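Local coordinates for uncharacterized protein (Bacillus subtilis, PDB 5DQV) that acts as a metal-dependent nucleotide pyrophosphohydrolase of the HD-domain superfamily, at residues A[15-20]-A[56-61]; A[36-41]-A[131-136]; A[64-69]-A[75-80]. All coordinates share one frame; numbering follows the deposited sequence.

Interaction 1 (A[15-20]-A[56-61]); sequences QIRTWV and IVETAA
Ile16 reaches across from helix 8-24 with its CD1 and lies against the methyl of Thr59 on helix 54-63; Ile16 CD1 and Thr59 CG2 are 3.7 Å apart, and the two side chains meet at about a right angle. In Ile16 the CG1 branch stands anti to the carbonyl carbon (chi1 -65°), and the ethyl arm leaves the helix toward its neighbour with CD1 leading. An isoleucine suits the place because its CG1-CD1 arm is long enough to reach Thr59 between backbones whose nearest CA atoms, those of Ile16 and Thr59, are 7.4 Å apart. Thr59 can be buried here since its hydroxyl has a partner within its own helix: OG1 hydrogen-bonds to the carbonyl oxygen of Phe55, one turn back, which leaves the methyl to serve as an apolar surface.

Beside this apolar pair runs a salt bridge. Arg17, extended from CG to NE, brings its NH2 to Glu58 OE2 at 2.9 Å, with an N-H...O angle of 158°. The oxygen lies at the edge of the guanidinium, close to its plane, but the nitrogen comes to the anti side of OE2, and the two flat groups are turned 55° apart. This is therefore a grip by one nitrogen on one oxygen, not a paired, coplanar one. Both residues are partly exposed, as suits long charged chains that close the margin of a helix pair. Helix 33-50 lies along the same margin, where Arg17 packs on Ala40 and Glu58 on Val44, while Ile16 also touches Leu62 and Val63. The contact thus packs helix 8-24 on helix 54-63, with helix 33-50 alongside, within the all-helical HD-domain fold.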
loop_
_atom_site.group_PDB
_atom_site.type_symbol
_atom_site.label_atom_id
_atom_site.label_comp_id
_atom_site.label_asym_id
_atom_site.label_seq_id
_atom_site.Cartn_x
_atom_site.Cartn_y
_atom_site.Cartn_z
ATOM N N GLN A 15 11.030 30.325 0.935
ATOM C CA GLN A 15 11.851 30.252 -0.267
ATOM C C GLN A 15 12.354 28.875 -0.552
ATOM O O GLN A 15 12.253 28.356 -1.674
ATOM C CB GLN A 15 13.044 31.202 -0.142
ATOM C CG GLN A 15 13.830 31.353 -1.425
ATOM C CD GLN A 15 13.662 32.731 -2.070
ATOM O OE1 GLN A 15 13.790 33.732 -1.408
ATOM N NE2 GLN A 15 13.397 32.759 -3.345
ATOM N N ILE A 16 12.846 28.235 0.503
ATOM C CA ILE A 16 13.382 26.876 0.386
ATOM C C ILE A 16 12.255 25.924 0.034
ATOM O O ILE A 16 12.436 25.085 -0.831
ATOM C CB ILE A 16 14.112 26.445 1.646
ATOM C CG1 ILE A 16 15.347 27.318 1.829
ATOM C CG2 ILE A 16 14.526 24.907 1.585
ATOM C CD1 ILE A 16 15.939 27.295 3.263
ATOM N N ARG A 17 11.082 26.113 0.652
ATOM C CA ARG A 17 9.930 25.266 0.366
ATOM C C ARG A 17 9.562 25.279 -1.114
ATOM O O ARG A 17 9.254 24.239 -1.690
ATOM C CB ARG A 17 8.688 25.688 1.178
ATOM C CG ARG A 17 8.603 25.168 2.537
ATOM C CD ARG A 17 7.374 25.666 3.298
ATOM N NE ARG A 17 7.585 25.196 4.647
ATOM C CZ ARG A 17 7.300 23.953 5.078
ATOM N NH1 ARG A 17 6.680 23.073 4.304
ATOM N NH2 ARG A 17 7.593 23.607 6.317
ATOM N N THR A 18 9.536 26.464 -1.721
ATOM C CA THR A 18 9.067 26.583 -3.112
ATOM C C THR A 18 10.142 25.928 -4.023
ATOM O O THR A 18 9.823 25.275 -4.988
ATOM C CB THR A 18 8.878 28.053 -3.499
ATOM O OG1 THR A 18 7.936 28.675 -2.616
ATOM C CG2 THR A 18 8.433 28.224 -4.986
ATOM N N TRP A 19 11.415 26.159 -3.704
ATOM C CA TRP A 19 12.534 25.556 -4.434
ATOM C C TRP A 19 12.458 24.032 -4.449
ATOM O O TRP A 19 12.485 23.409 -5.512
ATOM C CB TRP A 19 13.894 26.066 -3.912
ATOM C CG TRP A 19 15.074 25.304 -4.334
ATOM C CD1 TRP A 19 15.422 24.966 -5.606
ATOM C CD2 TRP A 19 16.080 24.752 -3.476
ATOM N NE1 TRP A 19 16.629 24.244 -5.606
ATOM C CE2 TRP A 19 17.035 24.091 -4.310
ATOM C CE3 TRP A 19 16.268 24.739 -2.079
ATOM C CZ2 TRP A 19 18.144 23.451 -3.800
ATOM C CZ3 TRP A 19 17.361 24.113 -1.585
ATOM C CH2 TRP A 19 18.305 23.472 -2.446
ATOM N N VAL A 20 12.359 23.439 -3.268
ATOM C CA VAL A 20 12.347 21.997 -3.120
ATOM C C VAL A 20 11.157 21.395 -3.861
ATOM O O VAL A 20 11.304 20.393 -4.587
ATOM C CB VAL A 20 12.306 21.603 -1.623
ATOM C CG1 VAL A 20 11.946 20.142 -1.438
ATOM C CG2 VAL A 20 13.657 21.973 -0.938
ATOM N N ILE A 56 17.241 25.371 11.663
ATOM C CA ILE A 56 18.124 24.369 11.087
ATOM C C ILE A 56 17.319 23.092 10.879
ATOM O O ILE A 56 17.461 22.413 9.856
ATOM C CB ILE A 56 19.394 24.099 11.965
ATOM C CG1 ILE A 56 20.308 25.335 12.065
ATOM C CG2 ILE A 56 20.153 22.918 11.440
ATOM C CD1 ILE A 56 20.756 25.914 10.670
ATOM N N VAL A 57 16.470 22.756 11.835
ATOM C CA VAL A 57 15.681 21.535 11.723
ATOM C C VAL A 57 14.785 21.593 10.484
ATOM O O VAL A 57 14.744 20.640 9.679
ATOM C CB VAL A 57 14.818 21.310 12.958
ATOM C CG1 VAL A 57 13.699 20.295 12.627
ATOM C CG2 VAL A 57 15.684 20.827 14.146
ATOM N N GLU A 58 14.097 22.731 10.308
ATOM C CA GLU A 58 13.168 22.834 9.177
ATOM C C GLU A 58 13.896 22.809 7.831
ATOM O O GLU A 58 13.431 22.155 6.898
ATOM C CB GLU A 58 12.321 24.067 9.287
ATOM C CG GLU A 58 11.200 24.095 8.315
ATOM C CD GLU A 58 10.334 25.297 8.474
ATOM O OE1 GLU A 58 10.603 26.178 9.349
ATOM O OE2 GLU A 58 9.417 25.395 7.654
ATOM N N THR A 59 14.973 23.566 7.719
ATOM C CA THR A 59 15.794 23.601 6.526
ATOM C C THR A 59 16.377 22.258 6.164
ATOM O O THR A 59 16.210 21.806 5.018
ATOM C CB THR A 59 16.896 24.672 6.604
ATOM O OG1 THR A 59 16.283 25.938 6.842
ATOM C CG2 THR A 59 17.668 24.709 5.297
ATOM N N ALA A 60 16.979 21.576 7.144
ATOM C CA ALA A 60 17.465 20.220 6.917
ATOM C C ALA A 60 16.386 19.245 6.526
ATOM O O ALA A 60 16.548 18.432 5.594
ATOM C CB ALA A 60 18.259 19.709 8.160
ATOM N N ALA A 61 15.240 19.354 7.176
ATOM C CA ALA A 61 14.119 18.472 6.833
ATOM C C ALA A 61 13.725 18.715 5.400
ATOM O O ALA A 61 13.503 17.782 4.636
ATOM C CB ALA A 61 12.927 18.716 7.776
#

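Interaction 2 (A[36-41]-A[131-136]); sequences ISRVAD and RLDAIG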
loop_
_atom_site.group_PDB
_atom_site.type_symbol
_atom_site.label_atom_id
_atom_site.label_comp_id
_atom_site.label_asym_id
_atom_site.label_seq_id
_atom_site.Cartn_x
_atom_site.Cartn_y
_atom_site.Cartn_z
ATOM N N ILE A 36 8.331 15.007 2.040
ATOM C CA ILE A 36 9.135 16.078 2.593
ATOM C C ILE A 36 8.287 17.023 3.447
ATOM O O ILE A 36 8.653 17.344 4.545
ATOM C CB ILE A 36 9.884 16.824 1.476
ATOM C CG1 ILE A 36 11.024 15.923 0.983
ATOM C CG2 ILE A 36 10.367 18.163 2.009
ATOM C CD1 ILE A 36 11.553 16.394 -0.351
ATOM N N SER A 37 7.094 17.384 2.980
ATOM C CA SER A 37 6.230 18.283 3.751
ATOM C C SER A 37 5.849 17.687 5.099
ATOM O O SER A 37 5.875 18.373 6.152
ATOM C CB SER A 37 4.989 18.669 2.929
ATOM O OG SER A 37 4.005 19.319 3.757
ATOM N N ARG A 38 5.523 16.392 5.100
ATOM C CA ARG A 38 5.157 15.717 6.341
ATOM C C ARG A 38 6.354 15.677 7.289
ATOM O O ARG A 38 6.226 15.895 8.512
ATOM C CB ARG A 38 4.632 14.275 6.086
ATOM C CG ARG A 38 3.314 14.182 5.355
ATOM C CD ARG A 38 2.744 12.765 5.315
ATOM N NE ARG A 38 3.692 11.810 4.746
ATOM C CZ ARG A 38 3.776 11.433 3.488
ATOM N NH1 ARG A 38 3.029 11.970 2.554
ATOM N NH2 ARG A 38 4.701 10.568 3.140
ATOM N N VAL A 39 7.518 15.336 6.749
ATOM C CA VAL A 39 8.721 15.259 7.568
ATOM C C VAL A 39 9.110 16.602 8.166
ATOM O O VAL A 39 9.424 16.656 9.347
ATOM C CB VAL A 39 9.872 14.599 6.840
ATOM C CG1 VAL A 39 11.186 14.751 7.652
ATOM C CG2 VAL A 39 9.518 13.211 6.520
ATOM N N ALA A 40 8.995 17.702 7.385
ATOM C CA ALA A 40 9.252 19.013 7.904
ATOM C C ALA A 40 8.289 19.404 9.043
ATOM O O ALA A 40 8.756 19.860 10.102
ATOM C CB ALA A 40 9.238 20.059 6.803
ATOM N N ASP A 41 7.000 19.107 8.907
ATOM C CA ASP A 41 6.044 19.416 9.990
ATOM C C ASP A 41 6.352 18.604 11.255
ATOM O O ASP A 41 6.358 19.106 12.379
ATOM C CB ASP A 41 4.580 19.115 9.567
ATOM C CG ASP A 41 4.075 20.063 8.559
ATOM O OD1 ASP A 41 4.767 21.066 8.278
ATOM O OD2 ASP A 41 2.994 19.785 8.013
ATOM N N ARG A 131 12.009 8.805 10.011
ATOM C CA ARG A 131 11.629 7.439 10.383
ATOM C C ARG A 131 10.188 7.299 10.860
ATOM O O ARG A 131 9.519 6.324 10.557
ATOM C CB ARG A 131 12.644 6.830 11.393
ATOM C CG ARG A 131 13.959 6.638 10.725
ATOM C CD ARG A 131 14.935 6.000 11.606
ATOM N NE ARG A 131 16.222 5.947 10.952
ATOM C CZ ARG A 131 17.207 5.125 11.274
ATOM N NH1 ARG A 131 17.037 4.219 12.226
ATOM N NH2 ARG A 131 18.358 5.191 10.613
ATOM N N LEU A 132 9.690 8.285 11.565
ATOM C CA LEU A 132 8.286 8.291 11.959
ATOM C C LEU A 132 7.375 8.190 10.723
ATOM O O LEU A 132 6.331 7.492 10.748
ATOM C CB LEU A 132 7.975 9.534 12.783
ATOM C CG LEU A 132 8.460 9.568 14.235
ATOM C CD1 LEU A 132 8.241 10.907 14.906
ATOM C CD2 LEU A 132 7.768 8.437 15.064
ATOM N N ASP A 133 7.781 8.833 9.612
ATOM C CA ASP A 133 6.948 8.843 8.410
ATOM C C ASP A 133 6.946 7.450 7.727
ATOM O O ASP A 133 6.165 7.206 6.836
ATOM C CB ASP A 133 7.428 9.937 7.423
ATOM C CG ASP A 133 6.448 10.214 6.312
ATOM O OD1 ASP A 133 5.336 10.662 6.618
ATOM O OD2 ASP A 133 6.800 10.045 5.106
ATOM N N ALA A 134 7.813 6.534 8.175
ATOM C CA ALA A 134 7.958 5.213 7.584
ATOM C C ALA A 134 7.192 4.147 8.412
ATOM O O ALA A 134 7.227 2.968 8.072
ATOM C CB ALA A 134 9.466 4.821 7.474
ATOM N N ILE A 135 6.548 4.571 9.493
ATOM C CA ILE A 135 5.778 3.675 10.349
ATOM C C ILE A 135 4.359 4.241 10.553
ATOM O O ILE A 135 4.045 5.332 10.071
ATOM C CB ILE A 135 6.476 3.365 11.707
ATOM C CG1 ILE A 135 6.706 4.609 12.564
ATOM C CG2 ILE A 135 7.825 2.625 11.488
ATOM C CD1 ILE A 135 7.297 4.302 13.959
ATOM N N GLY A 136 3.506 3.467 11.198
ATOM C CA GLY A 136 2.143 3.892 11.519
ATOM C C GLY A 136 1.312 3.736 10.271
ATOM O O GLY A 136 1.724 3.081 9.355
#
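Arg38 and Asp133 form a salt bridge that carries most of this contact. The arginine, bent at chi3 (-55°), presents the side of its guanidinium and grips the carboxylate with two nitrogens. Arg38 NE gives an almost straight bond to Asp133 OD1, 2.7 Å long with an N-H...O angle of 173°, and Arg38 NH2 bonds to Asp133 OD2 at 2.9 Å. Both oxygens use their syn lone pairs, and the two planes are only 23° apart, so each group limits the rotation of the other. Asp133 meets the arginine with CG anti to its own backbone N, which carries the carboxylate out from the turn toward helix 33-50. Arginine suits this place because NE and NH2 lie along one edge, at a spacing that matches two carboxylate oxygens.

The polar network extends further. Asp133 OD2 also accepts a hydrogen bond from His35 ND1 and forms a salt bridge with Arg142, so the buried carboxylate is well compensated. Since His35 is a nickel ligand, Asp133 is a second-shell residue that would orient its ring. Arg38 NH1 hydrogen-bonds to Tyr155 OH of the second subunit. With an alanine here in place of Arg38, Asp133 OD1 is likely to lose its charged mate and Tyr155 OH of the second subunit its bond to NH1, leaving the carboxylate freer to turn beside His35.

Apolar packing is slight: Val39 CG2 rests on Asp133 CB at 4.0 Å, a compact branched side chain lying against the carboxylate stem.

The contact joins the N-terminal half of helix 33-50 to the type I turn Leu132 to Ile135 at the C-terminal end of helix 121-132. Helix 136-150 borders it through Val138 and Arg142, helix 179-202 packs on Leu132 and Ile135, and helix 8-24 touches Ile36 and Ala40.

Interaction 3 (A[64-69]-A[75-80]); sequences HDLIDV and IRLSVS. With NI (nickel (II) ion), chain C.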
loop_
_atom_site.group_PDB
_atom_site.type_symbol
_atom_site.label_atom_id
_atom_site.label_comp_id
_atom_site.label_asym_id
_atom_site.label_seq_id
_atom_site.Cartn_x
_atom_site.Cartn_y
_atom_site.Cartn_z
ATOM N N HIS A 64 16.473 17.297 3.006
ATOM C CA HIS A 64 17.102 16.044 3.461
ATOM C C HIS A 64 17.180 14.997 2.347
ATOM O O HIS A 64 18.123 14.198 2.336
ATOM C CB HIS A 64 16.410 15.497 4.759
ATOM C CG HIS A 64 15.253 14.564 4.534
ATOM N ND1 HIS A 64 13.953 15.001 4.394
ATOM C CD2 HIS A 64 15.196 13.200 4.481
ATOM C CE1 HIS A 64 13.150 13.965 4.194
ATOM N NE2 HIS A 64 13.881 12.855 4.241
ATOM N N ASP A 65 16.257 15.045 1.389
ATOM C CA ASP A 65 16.159 14.033 0.331
ATOM C C ASP A 65 16.828 14.417 -0.989
ATOM O O ASP A 65 16.860 13.575 -1.922
ATOM C CB ASP A 65 14.678 13.861 -0.105
ATOM C CG ASP A 65 13.965 12.724 0.560
ATOM O OD1 ASP A 65 14.456 12.115 1.566
ATOM O OD2 ASP A 65 12.834 12.470 0.051
ATOM N N LEU A 66 17.251 15.676 -1.145
ATOM C CA LEU A 66 17.530 16.203 -2.477
ATOM C C LEU A 66 18.789 15.512 -3.035
ATOM O O LEU A 66 18.946 15.442 -4.233
ATOM C CB LEU A 66 17.734 17.710 -2.474
ATOM C CG LEU A 66 16.529 18.627 -2.191
ATOM C CD1 LEU A 66 17.019 20.031 -2.246
ATOM C CD2 LEU A 66 15.399 18.383 -3.207
ATOM N N ILE A 67 19.648 15.048 -2.139
ATOM C CA ILE A 67 20.894 14.385 -2.515
ATOM C C ILE A 67 20.843 12.860 -2.452
ATOM O O ILE A 67 21.844 12.198 -2.686
ATOM C CB ILE A 67 22.072 14.901 -1.678
ATOM C CG1 ILE A 67 21.993 14.474 -0.200
ATOM C CG2 ILE A 67 22.129 16.418 -1.754
ATOM C CD1 ILE A 67 23.350 14.685 0.584
ATOM N N ASP A 68 19.670 12.315 -2.134
ATOM C CA ASP A 68 19.561 10.903 -1.769
ATOM C C ASP A 68 19.635 10.095 -3.069
ATOM O O ASP A 68 19.074 10.460 -4.115
ATOM C CB ASP A 68 18.269 10.687 -0.958
ATOM C CG ASP A 68 18.101 9.240 -0.416
ATOM O OD1 ASP A 68 17.848 8.329 -1.201
ATOM O OD2 ASP A 68 18.157 9.042 0.801
ATOM N N VAL A 69 20.374 9.006 -3.003
ATOM C CA VAL A 69 20.640 8.181 -4.152
ATOM C C VAL A 69 19.371 7.652 -4.794
ATOM O O VAL A 69 19.375 7.310 -5.977
ATOM C CB VAL A 69 21.528 7.010 -3.768
ATOM C CG1 VAL A 69 22.854 7.567 -3.269
ATOM C CG2 VAL A 69 20.817 6.105 -2.710
ATOM N N ILE A 75 16.761 14.483 -11.230
ATOM C CA ILE A 75 16.340 15.357 -10.149
ATOM C C ILE A 75 17.360 15.508 -9.057
ATOM O O ILE A 75 17.555 16.616 -8.545
ATOM C CB ILE A 75 14.985 14.865 -9.582
ATOM C CG1 ILE A 75 13.882 15.083 -10.663
ATOM C CG2 ILE A 75 14.676 15.550 -8.248
ATOM C CD1 ILE A 75 12.494 14.497 -10.322
ATOM N N ARG A 76 18.021 14.407 -8.686
ATOM C CA ARG A 76 18.957 14.395 -7.587
ATOM C C ARG A 76 19.999 15.516 -7.723
ATOM O O ARG A 76 20.472 15.781 -8.829
ATOM C CB ARG A 76 19.625 12.993 -7.522
ATOM C CG ARG A 76 20.521 12.749 -6.305
ATOM C CD ARG A 76 21.140 11.343 -6.301
ATOM N NE ARG A 76 22.343 11.356 -5.462
ATOM C CZ ARG A 76 23.422 10.575 -5.620
ATOM N NH1 ARG A 76 23.485 9.691 -6.576
ATOM N NH2 ARG A 76 24.473 10.697 -4.808
ATOM N N LEU A 77 20.308 16.199 -6.610
ATOM C CA LEU A 77 21.314 17.283 -6.581
ATOM C C LEU A 77 22.608 16.817 -5.946
ATOM O O LEU A 77 22.592 15.862 -5.175
ATOM C CB LEU A 77 20.795 18.444 -5.725
ATOM C CG LEU A 77 19.537 19.113 -6.299
ATOM C CD1 LEU A 77 19.125 20.353 -5.526
ATOM C CD2 LEU A 77 19.753 19.366 -7.823
ATOM N N SER A 78 23.706 17.465 -6.322
ATOM C CA SER A 78 24.958 17.301 -5.635
ATOM C C SER A 78 24.899 18.131 -4.376
ATOM O O SER A 78 24.071 19.074 -4.226
ATOM C CB SER A 78 26.108 17.767 -6.506
ATOM O OG SER A 78 26.091 19.165 -6.612
ATOM N N VAL A 79 25.805 17.838 -3.473
ATOM C CA VAL A 79 25.867 18.566 -2.224
ATOM C C VAL A 79 26.202 20.028 -2.488
ATOM O O VAL A 79 25.600 20.950 -1.876
ATOM C CB VAL A 79 26.879 17.924 -1.243
ATOM C CG1 VAL A 79 27.184 18.855 -0.049
ATOM C CG2 VAL A 79 26.356 16.547 -0.783
ATOM N N SER A 80 27.122 20.278 -3.418
ATOM C CA SER A 80 27.459 21.684 -3.752
ATOM C C SER A 80 26.259 22.447 -4.299
ATOM O O SER A 80 26.101 23.636 -4.017
ATOM C CB SER A 80 28.710 21.815 -4.642
ATOM O OG SER A 80 28.437 21.552 -5.991
HETATM NI NI NI C . 13.008 11.120 3.776
HETATM O O HOH W 1 21.103 8.676 -8.145
#
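Arg76 lies along the loop 64-69, and its side chain meets a succession of carbonyls. Arg76 CB stands 4.2 Å from Leu66 O; CG, anti to the backbone N (chi1 -173°), lies near both that oxygen and Asp68 O, and Arg76 CD comes to 3.1 Å from Asp68 O. Arg76 NE then donates to Ile67 O at 2.9 Å, from above the carbonyl plane and with a bent N-H...O angle of 142°. At the tip, Val69 CG1 lies over one guanidinium face, displaced toward its edge, while NH1 reaches a water that in turn donates to Val69 O. A long, extended arginine suits this exposed place, since its NE can bond to Ile67 O while its aliphatic stem lies against the loop backbone.

Next to it, Leu77 N gives a nearly straight bond to Leu66 O, 2.8 Å long. Leu66 CD1 and Leu77 CD1 touch side by side, and Ile67 CD1 packs on Val79 CG2 at 3.8 Å. Ser78, the N-cap, starts helix 79-88.

At the other end of loop 64-69, His64 NE2 binds nickel at 2.0 Å, with His35 and Asp130 as further ligands; Asp65 OD1 stands farther off, 2.8 Å from the nickel. His64 and Asp65 supply the doublet of the H...HD...D metal site that defines the HD domain.

Overall arrangement
The three contacts belong to one helical bundle, of which interactions 2 and 3 border the nickel ion. Interactions 1 and 2, with centres about 15 Å apart, meet at helix 33-50, which carries one segment of interaction 2 and packs against interaction 1: Ala61 CB packs on Ala40 CA at 3.7 Å. Interactions 1 and 3 lie about 13 Å apart between centres and meet through Trp19, whose CH2 touches Leu66 CD1 at 3.7 Å. Interaction 3, nested in the chain between the segments of interaction 2, supplies His64 and Asp65 to the metal site; Val39 of interaction 2 packs on His64, its side chain about 5 Å from the nickel. In interaction 1 the side chain of Arg17 lies about 14 Å from the nickel.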